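Local coordinates for protein adhesin competence repressor (Streptococcus pyogenes serotype M3, PDB 5JLU) that binds DNA as a zinc-responsive transcription regulator of the MarR family, a dimeric winged helix-turn-helix repressor, at residues V37-T42 with V79-L84; Q52-N57 with V95-L100. All blocks are in the same frame, centred on the assembly; numbering follows the deposited sequence.

Contact 1 (V37-T42 with V79-L84)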
# COMPACT_ATOMS: atom_id res chain seq x y z
N VAL A 37 -15.66 8.19 8.68
CA VAL A 37 -15.03 7.07 9.44
C VAL A 37 -13.47 7.01 9.34
O VAL A 37 -12.81 6.80 10.37
CB VAL A 37 -15.70 5.66 9.17
CG1 VAL A 37 -17.10 5.58 9.77
CG2 VAL A 37 -15.72 5.27 7.69
N LYS A 38 -12.90 7.21 8.14
CA LYS A 38 -11.42 7.12 7.90
C LYS A 38 -10.80 5.73 8.34
O LYS A 38 -9.78 5.67 9.08
CB LYS A 38 -10.71 8.33 8.56
CG LYS A 38 -9.19 8.50 8.32
CD LYS A 38 -8.20 8.19 9.48
CE LYS A 38 -8.74 8.23 10.92
NZ LYS A 38 -9.28 9.55 11.35
N LEU A 39 -11.41 4.62 7.90
CA LEU A 39 -10.87 3.29 8.25
C LEU A 39 -9.54 2.98 7.57
O LEU A 39 -9.36 3.28 6.44
CB LEU A 39 -11.83 2.20 7.89
CG LEU A 39 -13.20 2.23 8.53
CD1 LEU A 39 -13.83 0.89 8.21
CD2 LEU A 39 -13.21 2.49 10.03
N THR A 40 -8.62 2.33 8.27
CA THR A 40 -7.39 1.82 7.65
C THR A 40 -7.67 0.54 6.92
O THR A 40 -8.67 -0.10 7.14
CB THR A 40 -6.36 1.50 8.72
OG1 THR A 40 -6.89 0.46 9.60
CG2 THR A 40 -6.07 2.79 9.51
N ASN A 41 -6.74 0.13 6.07
CA ASN A 41 -6.91 -1.11 5.34
C ASN A 41 -6.99 -2.29 6.30
O ASN A 41 -7.76 -3.23 6.08
CB ASN A 41 -5.77 -1.32 4.36
CG ASN A 41 -5.81 -0.29 3.24
OD1 ASN A 41 -6.59 -0.42 2.27
ND2 ASN A 41 -5.02 0.76 3.37
N THR A 42 -6.28 -2.19 7.39
CA THR A 42 -6.24 -3.25 8.37
C THR A 42 -7.63 -3.39 8.91
O THR A 42 -8.13 -4.48 9.01
CB THR A 42 -5.30 -2.90 9.53
OG1 THR A 42 -3.99 -2.77 9.03
CG2 THR A 42 -5.30 -3.94 10.60
N VAL A 79 -14.40 -0.72 17.77
CA VAL A 79 -15.39 -0.72 18.84
C VAL A 79 -15.74 0.75 19.18
O VAL A 79 -16.92 1.09 19.28
CB VAL A 79 -14.88 -1.43 20.06
CG1 VAL A 79 -15.83 -1.20 21.28
CG2 VAL A 79 -14.69 -2.95 19.79
N LYS A 80 -14.73 1.62 19.29
CA LYS A 80 -14.97 3.05 19.58
C LYS A 80 -15.89 3.69 18.54
O LYS A 80 -16.74 4.48 18.91
CB LYS A 80 -13.66 3.86 19.71
CG LYS A 80 -13.89 5.41 19.88
CD LYS A 80 -12.71 6.28 19.41
CE LYS A 80 -13.12 7.74 19.15
NZ LYS A 80 -12.62 8.28 17.85
N GLN A 81 -15.78 3.29 17.28
CA GLN A 81 -16.67 3.80 16.21
C GLN A 81 -17.94 3.02 16.01
O GLN A 81 -18.59 3.15 14.96
CB GLN A 81 -15.88 3.88 14.91
CG GLN A 81 -14.62 4.77 15.07
CD GLN A 81 -13.77 4.79 13.77
OE1 GLN A 81 -14.13 5.46 12.81
NE2 GLN A 81 -12.69 4.04 13.75
N ASP A 82 -18.30 2.19 16.99
CA ASP A 82 -19.54 1.42 16.95
C ASP A 82 -19.59 0.48 15.74
O ASP A 82 -20.66 0.25 15.15
CB ASP A 82 -20.73 2.39 16.92
CG ASP A 82 -20.82 3.24 18.19
OD1 ASP A 82 -20.70 2.69 19.33
OD2 ASP A 82 -21.00 4.46 18.06
N MET A 83 -18.44 -0.08 15.37
CA MET A 83 -18.36 -0.94 14.18
C MET A 83 -18.39 -2.42 14.54
O MET A 83 -18.83 -3.24 13.76
CB MET A 83 -17.06 -0.56 13.43
CG MET A 83 -17.25 -0.36 11.96
SD MET A 83 -18.37 0.97 11.57
CE MET A 83 -17.17 2.12 10.95
N LEU A 84 -17.91 -2.77 15.73
CA LEU A 84 -17.79 -4.17 16.20
C LEU A 84 -18.28 -4.26 17.60
O LEU A 84 -18.17 -3.30 18.33
CB LEU A 84 -16.29 -4.64 16.32
CG LEU A 84 -15.49 -4.88 15.05
CD1 LEU A 84 -14.09 -5.39 15.23
CD2 LEU A 84 -16.27 -5.80 14.15
O HOH W 1 -10.01 4.33 11.98

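Contact 2 (Q52-N57 with V95-L100)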
# COMPACT_ATOMS: atom_id res chain seq x y z
N GLN A 52 -17.78 -12.75 7.33
CA GLN A 52 -18.10 -14.13 7.01
C GLN A 52 -18.02 -15.18 8.13
O GLN A 52 -18.62 -16.23 8.00
CB GLN A 52 -17.31 -14.58 5.81
CG GLN A 52 -15.82 -14.70 6.05
CD GLN A 52 -14.97 -14.08 4.95
OE1 GLN A 52 -15.38 -13.11 4.28
NE2 GLN A 52 -13.76 -14.63 4.77
N GLN A 53 -17.33 -14.90 9.22
CA GLN A 53 -17.44 -15.72 10.46
C GLN A 53 -16.92 -14.96 11.67
O GLN A 53 -16.06 -14.06 11.54
CB GLN A 53 -16.65 -17.03 10.33
CG GLN A 53 -15.18 -16.81 10.05
CD GLN A 53 -14.50 -18.03 9.45
OE1 GLN A 53 -14.56 -19.12 10.02
NE2 GLN A 53 -13.84 -17.84 8.28
N ARG A 54 -17.45 -15.28 12.84
CA ARG A 54 -16.91 -14.79 14.09
C ARG A 54 -15.46 -15.31 14.24
O ARG A 54 -15.14 -16.45 13.84
CB ARG A 54 -17.79 -15.20 15.28
CG ARG A 54 -19.21 -14.58 15.33
CD ARG A 54 -20.02 -15.01 16.59
NE ARG A 54 -19.64 -16.38 16.94
CZ ARG A 54 -19.60 -16.93 18.15
NH1 ARG A 54 -19.17 -18.19 18.27
NH2 ARG A 54 -19.98 -16.26 19.24
N LEU A 55 -14.55 -14.44 14.74
CA LEU A 55 -13.15 -14.83 14.91
C LEU A 55 -12.59 -14.14 16.12
O LEU A 55 -13.13 -13.12 16.58
CB LEU A 55 -12.26 -14.48 13.67
CG LEU A 55 -12.58 -15.02 12.26
CD1 LEU A 55 -11.91 -14.19 11.14
CD2 LEU A 55 -12.17 -16.49 12.13
N THR A 56 -11.46 -14.65 16.57
CA THR A 56 -10.73 -14.03 17.65
C THR A 56 -9.69 -13.06 17.16
O THR A 56 -9.31 -13.06 15.98
CB THR A 56 -10.00 -15.11 18.51
OG1 THR A 56 -9.17 -15.93 17.67
CG2 THR A 56 -10.99 -15.98 19.22
N ASN A 57 -9.15 -12.31 18.10
CA ASN A 57 -8.01 -11.48 17.85
C ASN A 57 -6.89 -12.31 17.16
O ASN A 57 -6.32 -11.94 16.12
CB ASN A 57 -7.57 -10.83 19.18
CG ASN A 57 -6.27 -10.04 19.06
OD1 ASN A 57 -6.24 -8.82 19.26
ND2 ASN A 57 -5.19 -10.74 18.72
N VAL A 95 -11.66 -16.29 25.83
CA VAL A 95 -11.79 -16.13 24.39
C VAL A 95 -12.84 -15.11 24.10
O VAL A 95 -13.95 -15.19 24.60
CB VAL A 95 -12.11 -17.49 23.69
CG1 VAL A 95 -12.31 -17.34 22.20
CG2 VAL A 95 -10.99 -18.50 23.92
N THR A 96 -12.48 -14.11 23.30
CA THR A 96 -13.45 -13.15 22.82
C THR A 96 -13.58 -13.23 21.30
O THR A 96 -12.55 -13.14 20.59
CB THR A 96 -13.08 -11.71 23.16
OG1 THR A 96 -12.87 -11.62 24.54
CG2 THR A 96 -14.19 -10.75 22.78
N TYR A 97 -14.83 -13.27 20.86
CA TYR A 97 -15.23 -13.25 19.45
C TYR A 97 -15.81 -11.89 19.11
O TYR A 97 -16.61 -11.31 19.87
CB TYR A 97 -16.31 -14.27 19.22
CG TYR A 97 -15.80 -15.67 19.30
CD1 TYR A 97 -14.85 -16.16 18.39
CD2 TYR A 97 -16.20 -16.51 20.33
CE1 TYR A 97 -14.34 -17.46 18.49
CE2 TYR A 97 -15.70 -17.82 20.43
CZ TYR A 97 -14.79 -18.29 19.53
OH TYR A 97 -14.32 -19.56 19.71
N PHE A 98 -15.44 -11.41 17.93
CA PHE A 98 -15.93 -10.17 17.43
C PHE A 98 -16.89 -10.39 16.30
O PHE A 98 -16.82 -11.37 15.53
CB PHE A 98 -14.75 -9.28 17.06
CG PHE A 98 -14.01 -8.80 18.28
CD1 PHE A 98 -14.54 -7.80 19.07
CD2 PHE A 98 -12.85 -9.39 18.66
CE1 PHE A 98 -13.90 -7.36 20.22
CE2 PHE A 98 -12.20 -8.97 19.82
CZ PHE A 98 -12.70 -7.96 20.58
N GLU A 99 -17.85 -9.51 16.27
CA GLU A 99 -18.74 -9.45 15.13
C GLU A 99 -19.22 -8.05 14.84
O GLU A 99 -19.15 -7.14 15.67
CB GLU A 99 -19.91 -10.39 15.34
CG GLU A 99 -20.92 -9.91 16.33
CD GLU A 99 -21.87 -11.04 16.79
OE1 GLU A 99 -22.75 -10.68 17.58
OE2 GLU A 99 -21.74 -12.23 16.36
N LEU A 100 -19.69 -7.92 13.62
CA LEU A 100 -20.05 -6.64 13.07
C LEU A 100 -21.36 -6.13 13.73
O LEU A 100 -22.27 -6.92 13.96
CB LEU A 100 -20.27 -6.83 11.55
CG LEU A 100 -19.09 -6.55 10.59
CD1 LEU A 100 -17.91 -7.44 10.86
CD2 LEU A 100 -19.59 -6.71 9.16
O HOH W 2 -10.13 -12.03 20.68

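Contact 1 (V37-T42 with V79-L84)
Gln81 reaches across to the loop of Val37 and Leu39, its amide ending beside Val37 O. From CB, which is directed at the 37-42 segment, CG stands beside the backbone N and anti to the carbonyl carbon (chi1 -57°), and the chain then runs extended to the amide, sliding past Leu39 in the opposite direction. Gln81 CD comes within 4.1 Å of Val37 O. At the tip, Gln81 OE1 lies 3.1 Å from Val37 O; two acceptors face each other, so this approach is a close contact and not a bond. Gln81 NE2 passes 4.1 Å from Leu39 CD2 and donates twice: to Ser77 O, one turn back in helix 68-80, and to a water 3.2 Å from NE2. The same water donates to Lys38 O, so the polar link between the segments is indirect. Gln81 is the first residue past helix 68-80, which by its position is probably the recognition helix of the MarR winged helix-turn-helix. A Schellman motif ends that helix, with Asp82 as the positive-phi C-prime residue: its N bonds to Val79 O at 2.9 Å, and Met83 N returns to Leu78 O. The turn directs the buried Met83 back at the loop. Bent at chi2 (62°) and chi3, its chain brings Met83 CE 3.7 Å from Val37 CG1, the two side chains crossing at about a right angle, and 4.1 Å from Leu39 CD2, which it meets tip to tip. Val37 is exposed and poorly ordered, so its contacts are less certain than that of Leu39 with Met83. Leu39 and Met83 both also rest on Leu47 and Leu78. Beyond Leu39, Thr40 caps helix 41-52 through OG1 to Gln43 N, and Glu23 of the second subunit accepts from Asn41 N.

Contact 2 (Q52-N57 with V95-L100)
Arg54 lays its guanidinium over one face of the Tyr97 ring, the planes 29° apart, in an off-centre cation-pi stack with Arg54 CZ 4.5 Å from the ring centroid. CG of Arg54 lies anti to the carbonyl carbon (chi1 -66°), and a bend at chi3 folds the end of the chain over the ring. The aliphatic part of Arg54 runs alongside Glu99, Arg54 CD 3.3 Å from Glu99 OE2; the guanidinium and carboxylate do not touch, though their opposite charges probably attract. Val95 CG1 sits over the opposite face of the Tyr97 ring, offset toward the rim. This contact joins the short strand 55-56 to strand 96-100 of the MarR wing, where 96-100 also pairs with 84-88. Strand 55-56 is only weakly bonded; Phe98 N donates to Leu55 O at 3.2 Å. Thr56 turns CG2 to Val95 CG1, 3.5 Å away, and equally close to Thr96 O, while its OG1 caps helix 57-64 at Asp59 N. Next to it a water bridges the backbones, accepting from Asn57 N at 2.8 Å and donating to Thr96 O at 2.7 Å.

In the fold
Both contacts hold parts of one winged helix-turn-helix domain, and their segments alternate along the chain. Contact 1 is partly buried: its inner side is apolar, and its polar link passes through water at the end of helix 68-80. Contact 2 lies on the surface and is larger, combining a direct backbone bond with a cation-pi stack and its own bridging water. Helix 41-52 connects the two, starting in 37-42 and leading to strand 55-56. They also touch directly, Leu84 CD2 packing 3.5 Å from Glu99 O. In contact 1 the Leu39 side chain lies about 9 Å from a bound zinc ion.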